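Local coordinates for sensor protein (Geobacter sulfurreducens, PDB 3H7M) that probably works as a membrane-bound sensor histidine kinase, this chain being its sensor domain, which resembles periplasmic solute-binding proteins, at residues Phe63-Lys67 / Ser68-Asp72; Ser80-Arg83 / Ala84-Ile87; Pro168-Tyr171 / Ile172-Glu175. All blocks are in the same frame, centred on the assembly; numbering follows the deposited sequence.

Overall arrangement
All three contacts are local, each within one continuous stretch of the sensor domain. Contacts 1 and 2 are neighbours, their centres about 14 Å apart: Phe63 and Leu66 pack on Ile87, and Lys67 NZ probably hydrogen-bonds Gln86 OE1. Contact 3 lies on the opposite side of the chain's centre, about 29 Å from the centre of either. All are partly buried, through Ala65, Leu66 and Val71 in contact 1, Arg83 and Ile87 in contact 2, and Pro168, Gly169 and Ile172 in contact 3. Contact 1 closes a helix with a Schellman motif, contact 2 starts one with a serine cap and reaches a sodium site, and contact 3 is regular helix, a water joining Tyr171 O to Arg174.

Contact 1 of 3, residues Phe63-Lys67 / Ser68-Asp72; sequences FSALK and SGRVD
A Schellman motif ends helix 62-67, where Ala65 and Leu66 meet the residues that lead toward strand 73-78. Gly69 is the first residue to leave the helical conformation, and its positive phi of 80° turns the chain back over the last helical turn. Ser68 N bonds Ser64 O at 2.6 Å. Beyond it, Gly69 N donates to Leu66 O at 2.8 Å, standing well above the carbonyl plane. The second bond of the motif, Arg70 N to Ala65 O, is weak, and Val71 N reaches the same Ala65 O at 3.2 Å.

The methyl group of Ala65 meets the aliphatic part of Arg70, with Ala65 CB 3.8 Å from Arg70 CB. The Arg70 chain runs on extended from CG to NE, which hydrogen-bonds Ser68 OG (3.2 Å); the hydroxyl oxygen is tilted 20° from the guanidinium plane. On the buried side, Val71 packs back on the last turn: its CG2, lodged between the backbone N and the carbonyl carbon, lies 3.7 Å from Ala65 O, and its CG1 faces Ala65 CB. Leu66 CD2 comes within 3.8 Å of Asp72 O.

Arg198 draws the turn together from outside, its NH1 bonded to both Leu66 O and Val71 O, while Asp72 OD2 accepts from Val14 N on strand 13-18. Carbonyls left without helical partners by the end of the helix are thus taken up by the returning amides and by a guanidinium, whose positive charge probably suits the negative end of the helix dipole.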
loop_
_atom_site.group_PDB
_atom_site.type_symbol
_atom_site.label_atom_id
_atom_site.label_comp_id
_atom_site.label_asym_id
_atom_site.label_seq_id
_atom_site.Cartn_x
_atom_site.Cartn_y
_atom_site.Cartn_z
ATOM N N PHE A 63 0.628 -1.373 11.778
ATOM C CA PHE A 63 0.330 -0.081 12.364
ATOM C C PHE A 63 0.661 -0.210 13.840
ATOM O O PHE A 63 1.319 0.649 14.433
ATOM C CB PHE A 63 -1.147 0.258 12.204
ATOM C CG PHE A 63 -1.460 1.702 12.448
ATOM C CD1 PHE A 63 -1.002 2.680 11.573
ATOM C CD2 PHE A 63 -2.203 2.091 13.559
ATOM C CE1 PHE A 63 -1.280 4.031 11.802
ATOM C CE2 PHE A 63 -2.488 3.441 13.799
ATOM C CZ PHE A 63 -2.027 4.410 12.919
ATOM N N SER A 64 0.204 -1.307 14.428
ATOM C CA SER A 64 0.450 -1.555 15.833
ATOM C C SER A 64 1.949 -1.559 16.092
ATOM O O SER A 64 2.446 -0.764 16.886
ATOM C CB SER A 64 -0.155 -2.899 16.243
ATOM O OG SER A 64 -0.021 -3.108 17.639
ATOM N N ALA A 65 2.661 -2.444 15.399
ATOM C CA ALA A 65 4.107 -2.584 15.549
ATOM C C ALA A 65 4.896 -1.276 15.412
ATOM O O ALA A 65 6.007 -1.170 15.927
ATOM C CB ALA A 65 4.630 -3.617 14.566
ATOM N N LEU A 66 4.346 -0.291 14.710
ATOM C CA LEU A 66 5.038 0.988 14.586
ATOM C C LEU A 66 4.942 1.632 15.976
ATOM O O LEU A 66 5.953 1.919 16.606
ATOM C CB LEU A 66 4.360 1.898 13.555
ATOM C CG LEU A 66 5.242 2.886 12.763
ATOM C CD1 LEU A 66 4.405 4.089 12.378
ATOM C CD2 LEU A 66 6.444 3.354 13.554
ATOM N N LYS A 67 3.719 1.849 16.451
ATOM C CA LYS A 67 3.510 2.436 17.773
ATOM C C LYS A 67 4.168 1.558 18.841
ATOM O O LYS A 67 4.803 2.051 19.777
ATOM C CB LYS A 67 2.010 2.578 18.049
ATOM C CG LYS A 67 1.344 3.705 17.258
ATOM C CD LYS A 67 -0.138 3.431 16.976
ATOM C CE LYS A 67 -1.002 3.470 18.231
ATOM N NZ LYS A 67 -2.420 3.101 17.928
ATOM N N SER A 68 4.026 0.248 18.675
ATOM C CA SER A 68 4.590 -0.718 19.602
ATOM C C SER A 68 6.106 -0.620 19.613
ATOM O O SER A 68 6.756 -1.109 20.536
ATOM C CB SER A 68 4.170 -2.134 19.199
ATOM O OG SER A 68 4.802 -3.111 20.006
ATOM N N GLY A 69 6.666 0.013 18.584
ATOM C CA GLY A 69 8.111 0.157 18.495
ATOM C C GLY A 69 8.836 -1.086 17.990
ATOM O O GLY A 69 10.067 -1.111 17.937
ATOM N N ARG A 70 8.084 -2.123 17.620
ATOM C CA ARG A 70 8.670 -3.365 17.113
ATOM C C ARG A 70 9.431 -3.069 15.829
ATOM O O ARG A 70 10.350 -3.799 15.453
ATOM C CB ARG A 70 7.575 -4.395 16.837
ATOM C CG ARG A 70 6.697 -4.687 18.034
ATOM C CD ARG A 70 5.633 -5.699 17.695
ATOM N NE ARG A 70 4.880 -6.081 18.882
ATOM C CZ ARG A 70 4.176 -7.203 18.983
ATOM N NH1 ARG A 70 4.132 -8.055 17.963
ATOM N NH2 ARG A 70 3.526 -7.483 20.106
ATOM N N VAL A 71 9.021 -1.998 15.154
ATOM C CA VAL A 71 9.665 -1.543 13.932
ATOM C C VAL A 71 9.772 -0.039 14.074
ATOM O O VAL A 71 8.979 0.583 14.776
ATOM C CB VAL A 71 8.844 -1.879 12.676
ATOM C CG1 VAL A 71 8.531 -3.356 12.666
ATOM C CG2 VAL A 71 7.569 -1.042 12.621
ATOM N N ASP A 72 10.730 0.559 13.393
ATOM C CA ASP A 72 10.904 1.982 13.540
ATOM C C ASP A 72 10.226 2.842 12.498
ATOM O O ASP A 72 10.085 4.046 12.690
ATOM C CB ASP A 72 12.398 2.271 13.593
ATOM C CG ASP A 72 13.121 1.343 14.559
ATOM O OD1 ASP A 72 12.757 1.334 15.758
ATOM O OD2 ASP A 72 14.042 0.617 14.120
#

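Contact 2 of 3, residues Ser80-Arg83 / Ala84-Ile87; sequences SEKR and ARQI. With NA (sodium ion), chain B.
Ser80 to Ile87 form one short helical turn and its exit, with backbone bonds from Ala84 N to Ser80 O (2.7 Å) and from Arg85 N to Glu81 O (3.2 Å), after which Arg83 O takes Gln86 N and, weakly, Ile87 N. Ser80 is the N-cap: its OG accepts from Arg83 N at 3.0 Å, satisfying an amide of the first turn.

On the exposed side Glu81 and Arg85 form a salt bridge, OE1 to NH1 at 3.3 Å. Their side chains cross at about a right angle, yet the carboxylate and guanidinium planes are only 25° apart. The bend of Arg85 at chi3 (-88°) folds its head back over the helix, placing one guanidinium face over Glu81 O, which lies 3.9 Å above the plane. Lys82 CA approaches the same group. Deeper in, Ile87 CG1 rests 3.4 Å from Arg83 O.

Ala84 O binds the sodium ion at 2.8 Å, with a water, Asp88 and Gln199 as its other ligands, so the peptide leaving the helix forms part of the metal site. Arg83 extends away from the turn to bond Ser78 O through NH1 and packs against Ile127 and Glu130 of helix 127-133, whereas Ile87, opening strand 87-103, is covered by Phe63 and Leu66 of helix 62-67 and by Ile77 of strand 73-78.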
loop_
_atom_site.group_PDB
_atom_site.type_symbol
_atom_site.label_atom_id
_atom_site.label_comp_id
_atom_site.label_asym_id
_atom_site.label_seq_id
_atom_site.Cartn_x
_atom_site.Cartn_y
_atom_site.Cartn_z
ATOM N N SER A 80 -4.096 9.698 6.057
ATOM C CA SER A 80 -5.495 9.950 6.440
ATOM C C SER A 80 -5.502 10.694 7.764
ATOM O O SER A 80 -4.570 10.572 8.557
ATOM C CB SER A 80 -6.305 8.665 6.612
ATOM O OG SER A 80 -6.306 8.265 7.963
ATOM N N GLU A 81 -6.563 11.458 7.997
ATOM C CA GLU A 81 -6.696 12.225 9.224
ATOM C C GLU A 81 -6.619 11.360 10.468
ATOM O O GLU A 81 -5.814 11.630 11.361
ATOM C CB GLU A 81 -8.003 13.009 9.217
ATOM C CG GLU A 81 -7.846 14.438 8.740
ATOM C CD GLU A 81 -6.787 15.183 9.534
ATOM O OE1 GLU A 81 -6.625 14.876 10.737
ATOM O OE2 GLU A 81 -6.126 16.076 8.960
ATOM N N LYS A 82 -7.451 10.322 10.529
ATOM C CA LYS A 82 -7.447 9.425 11.682
ATOM C C LYS A 82 -6.043 8.876 11.883
ATOM O O LYS A 82 -5.603 8.627 13.011
ATOM C CB LYS A 82 -8.399 8.246 11.457
ATOM C CG LYS A 82 -9.663 8.253 12.310
ATOM C CD LYS A 82 -10.439 6.942 12.145
ATOM C CE LYS A 82 -11.849 7.009 12.751
ATOM N NZ LYS A 82 -11.885 7.223 14.232
ATOM N N ARG A 83 -5.347 8.684 10.767
ATOM C CA ARG A 83 -4.005 8.135 10.784
ATOM C C ARG A 83 -2.947 9.131 11.242
ATOM O O ARG A 83 -2.094 8.786 12.048
ATOM C CB ARG A 83 -3.650 7.576 9.400
ATOM C CG ARG A 83 -4.351 6.252 9.051
ATOM C CD ARG A 83 -3.901 5.727 7.683
ATOM N NE ARG A 83 -4.452 4.409 7.360
ATOM C CZ ARG A 83 -4.143 3.709 6.267
ATOM N NH1 ARG A 83 -3.282 4.190 5.369
ATOM N NH2 ARG A 83 -4.694 2.521 6.069
ATOM N N ALA A 84 -2.995 10.355 10.729
ATOM C CA ALA A 84 -2.026 11.372 11.122
ATOM C C ALA A 84 -2.063 11.611 12.643
ATOM O O ALA A 84 -1.050 11.953 13.256
ATOM C CB ALA A 84 -2.304 12.674 10.369
ATOM N N ARG A 85 -3.235 11.411 13.245
ATOM C CA ARG A 85 -3.415 11.606 14.679
ATOM C C ARG A 85 -2.618 10.657 15.571
ATOM O O ARG A 85 -2.685 10.762 16.798
ATOM C CB ARG A 85 -4.897 11.482 15.050
ATOM C CG ARG A 85 -5.671 12.785 14.999
ATOM C CD ARG A 85 -6.984 12.679 15.770
ATOM N NE ARG A 85 -8.084 12.176 14.954
ATOM C CZ ARG A 85 -8.606 12.839 13.926
ATOM N NH1 ARG A 85 -8.124 14.029 13.586
ATOM N NH2 ARG A 85 -9.618 12.316 13.244
ATOM N N GLN A 86 -1.868 9.733 14.977
ATOM C CA GLN A 86 -1.111 8.784 15.786
ATOM C C GLN A 86 0.292 8.482 15.292
ATOM O O GLN A 86 1.078 7.845 15.997
ATOM C CB GLN A 86 -1.876 7.476 15.903
ATOM C CG GLN A 86 -3.311 7.640 16.325
ATOM C CD GLN A 86 -3.881 6.345 16.830
ATOM O OE1 GLN A 86 -3.866 5.336 16.124
ATOM N NE2 GLN A 86 -4.379 6.354 18.064
ATOM N N ILE A 87 0.597 8.914 14.073
ATOM C CA ILE A 87 1.918 8.695 13.495
ATOM C C ILE A 87 2.221 9.870 12.592
ATOM O O ILE A 87 1.313 10.590 12.170
ATOM C CB ILE A 87 1.973 7.395 12.666
ATOM C CG1 ILE A 87 1.046 7.505 11.453
ATOM C CG2 ILE A 87 1.573 6.205 13.534
ATOM C CD1 ILE A 87 1.061 6.272 10.546
HETATM NA NA NA B . 1.164 13.551 12.863
HETATM O O HOH W 1 -0.166 15.134 15.018
#

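Contact 3 of 3, residues Pro168-Tyr171 / Ile172-Glu175; sequences PGMY and IIRE
Ile172 begins the last turn of helix 166-175, a regular alpha-helix in the periplasmic-binding-protein fold, and its N donates to Pro168 O at 2.7 Å. With CG1 anti to its carbonyl carbon (chi1 -72°), the side chain folds back along the preceding turn, CD1 lying 3.3 Å from Pro168 O, and packs on Ala148 and Leu151 of helix 147-155. An alanine here would remove CG1, CG2 and CD1, and is likely to open a gap against that neighbouring helix while uncovering the Pro168 carbonyl.

Ile173 repeats the pattern one residue on: its N bonds Gly169 O, and its CG1 comes 3.3 Å from the same oxygen. Ile173 CD1 touches Met170 SD at 4.2 Å, and both side chains rest on Phe101 of strand 87-103.

Arg174 N bonds Met170 O, while its chain, bent at chi3 (78°), sets Arg174 NH2 obliquely beside CE2 of the Tyr171 ring, whose OH bonds Leu229 O. Glu175 N completes the series on Tyr171 O at 3.0 Å. That oxygen has a second donor, a water 2.9 Å away, which in turn accepts from Arg174 NE at 3.0 Å and lies in plane at the guanidinium edge.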
loop_
_atom_site.group_PDB
_atom_site.type_symbol
_atom_site.label_atom_id
_atom_site.label_comp_id
_atom_site.label_asym_id
_atom_site.label_seq_id
_atom_site.Cartn_x
_atom_site.Cartn_y
_atom_site.Cartn_z
ATOM N N PRO A 168 -1.652 -2.551 -7.678
ATOM C CA PRO A 168 -1.485 -3.882 -7.093
ATOM C C PRO A 168 -2.499 -4.854 -7.740
ATOM O O PRO A 168 -2.219 -6.040 -7.944
ATOM C CB PRO A 168 -1.781 -3.641 -5.628
ATOM C CG PRO A 168 -1.193 -2.214 -5.422
ATOM C CD PRO A 168 -1.696 -1.492 -6.650
ATOM N N GLY A 169 -3.669 -4.320 -8.066
ATOM C CA GLY A 169 -4.722 -5.105 -8.670
ATOM C C GLY A 169 -4.249 -5.734 -9.953
ATOM O O GLY A 169 -4.323 -6.946 -10.117
ATOM N N MET A 170 -3.765 -4.904 -10.863
ATOM C CA MET A 170 -3.251 -5.398 -12.120
ATOM C C MET A 170 -2.094 -6.364 -11.899
ATOM O O MET A 170 -2.047 -7.416 -12.513
ATOM C CB MET A 170 -2.814 -4.230 -12.986
ATOM C CG MET A 170 -3.942 -3.221 -13.226
ATOM S SD MET A 170 -5.531 -4.056 -13.593
ATOM C CE MET A 170 -5.347 -4.449 -15.323
ATOM N N TYR A 171 -1.164 -6.030 -11.013
ATOM C CA TYR A 171 -0.047 -6.940 -10.785
ATOM C C TYR A 171 -0.527 -8.261 -10.271
ATOM O O TYR A 171 -0.008 -9.306 -10.638
ATOM C CB TYR A 171 0.966 -6.375 -9.793
ATOM C CG TYR A 171 1.935 -5.418 -10.448
ATOM C CD1 TYR A 171 1.548 -4.123 -10.790
ATOM C CD2 TYR A 171 3.236 -5.817 -10.755
ATOM C CE1 TYR A 171 2.439 -3.240 -11.424
ATOM C CE2 TYR A 171 4.132 -4.944 -11.387
ATOM C CZ TYR A 171 3.727 -3.660 -11.715
ATOM O OH TYR A 171 4.610 -2.804 -12.334
ATOM N N ILE A 172 -1.533 -8.216 -9.415
ATOM C CA ILE A 172 -2.054 -9.433 -8.847
ATOM C C ILE A 172 -2.801 -10.268 -9.882
ATOM O O ILE A 172 -2.722 -11.489 -9.880
ATOM C CB ILE A 172 -2.983 -9.113 -7.670
ATOM C CG1 ILE A 172 -2.147 -8.634 -6.481
ATOM C CG2 ILE A 172 -3.759 -10.337 -7.274
ATOM C CD1 ILE A 172 -2.957 -7.995 -5.353
ATOM N N ILE A 173 -3.514 -9.594 -10.771
ATOM C CA ILE A 173 -4.284 -10.288 -11.766
ATOM C C ILE A 173 -3.351 -11.095 -12.635
ATOM O O ILE A 173 -3.659 -12.229 -13.002
ATOM C CB ILE A 173 -5.102 -9.302 -12.614
ATOM C CG1 ILE A 173 -6.361 -8.900 -11.851
ATOM C CG2 ILE A 173 -5.489 -9.932 -13.934
ATOM C CD1 ILE A 173 -7.154 -7.823 -12.550
ATOM N N ARG A 174 -2.200 -10.512 -12.938
ATOM C CA ARG A 174 -1.214 -11.177 -13.766
ATOM C C ARG A 174 -0.528 -12.318 -13.026
ATOM O O ARG A 174 -0.435 -13.432 -13.521
ATOM C CB ARG A 174 -0.158 -10.187 -14.230
ATOM C CG ARG A 174 0.910 -10.848 -15.060
ATOM C CD ARG A 174 1.927 -9.873 -15.591
ATOM N NE ARG A 174 2.878 -9.490 -14.560
ATOM C CZ ARG A 174 3.934 -8.724 -14.792
ATOM N NH1 ARG A 174 4.158 -8.281 -16.025
ATOM N NH2 ARG A 174 4.748 -8.379 -13.796
ATOM N N GLU A 175 -0.074 -12.048 -11.821
ATOM C CA GLU A 175 0.627 -13.059 -11.067
ATOM C C GLU A 175 -0.200 -14.266 -10.670
ATOM O O GLU A 175 0.248 -15.416 -10.756
ATOM C CB GLU A 175 1.236 -12.441 -9.813
ATOM C CG GLU A 175 1.757 -13.482 -8.842
ATOM C CD GLU A 175 2.854 -12.950 -7.950
ATOM O OE1 GLU A 175 3.921 -12.618 -8.501
ATOM O OE2 GLU A 175 2.655 -12.859 -6.715
HETATM O O HOH W 2 2.741 -9.550 -11.605
#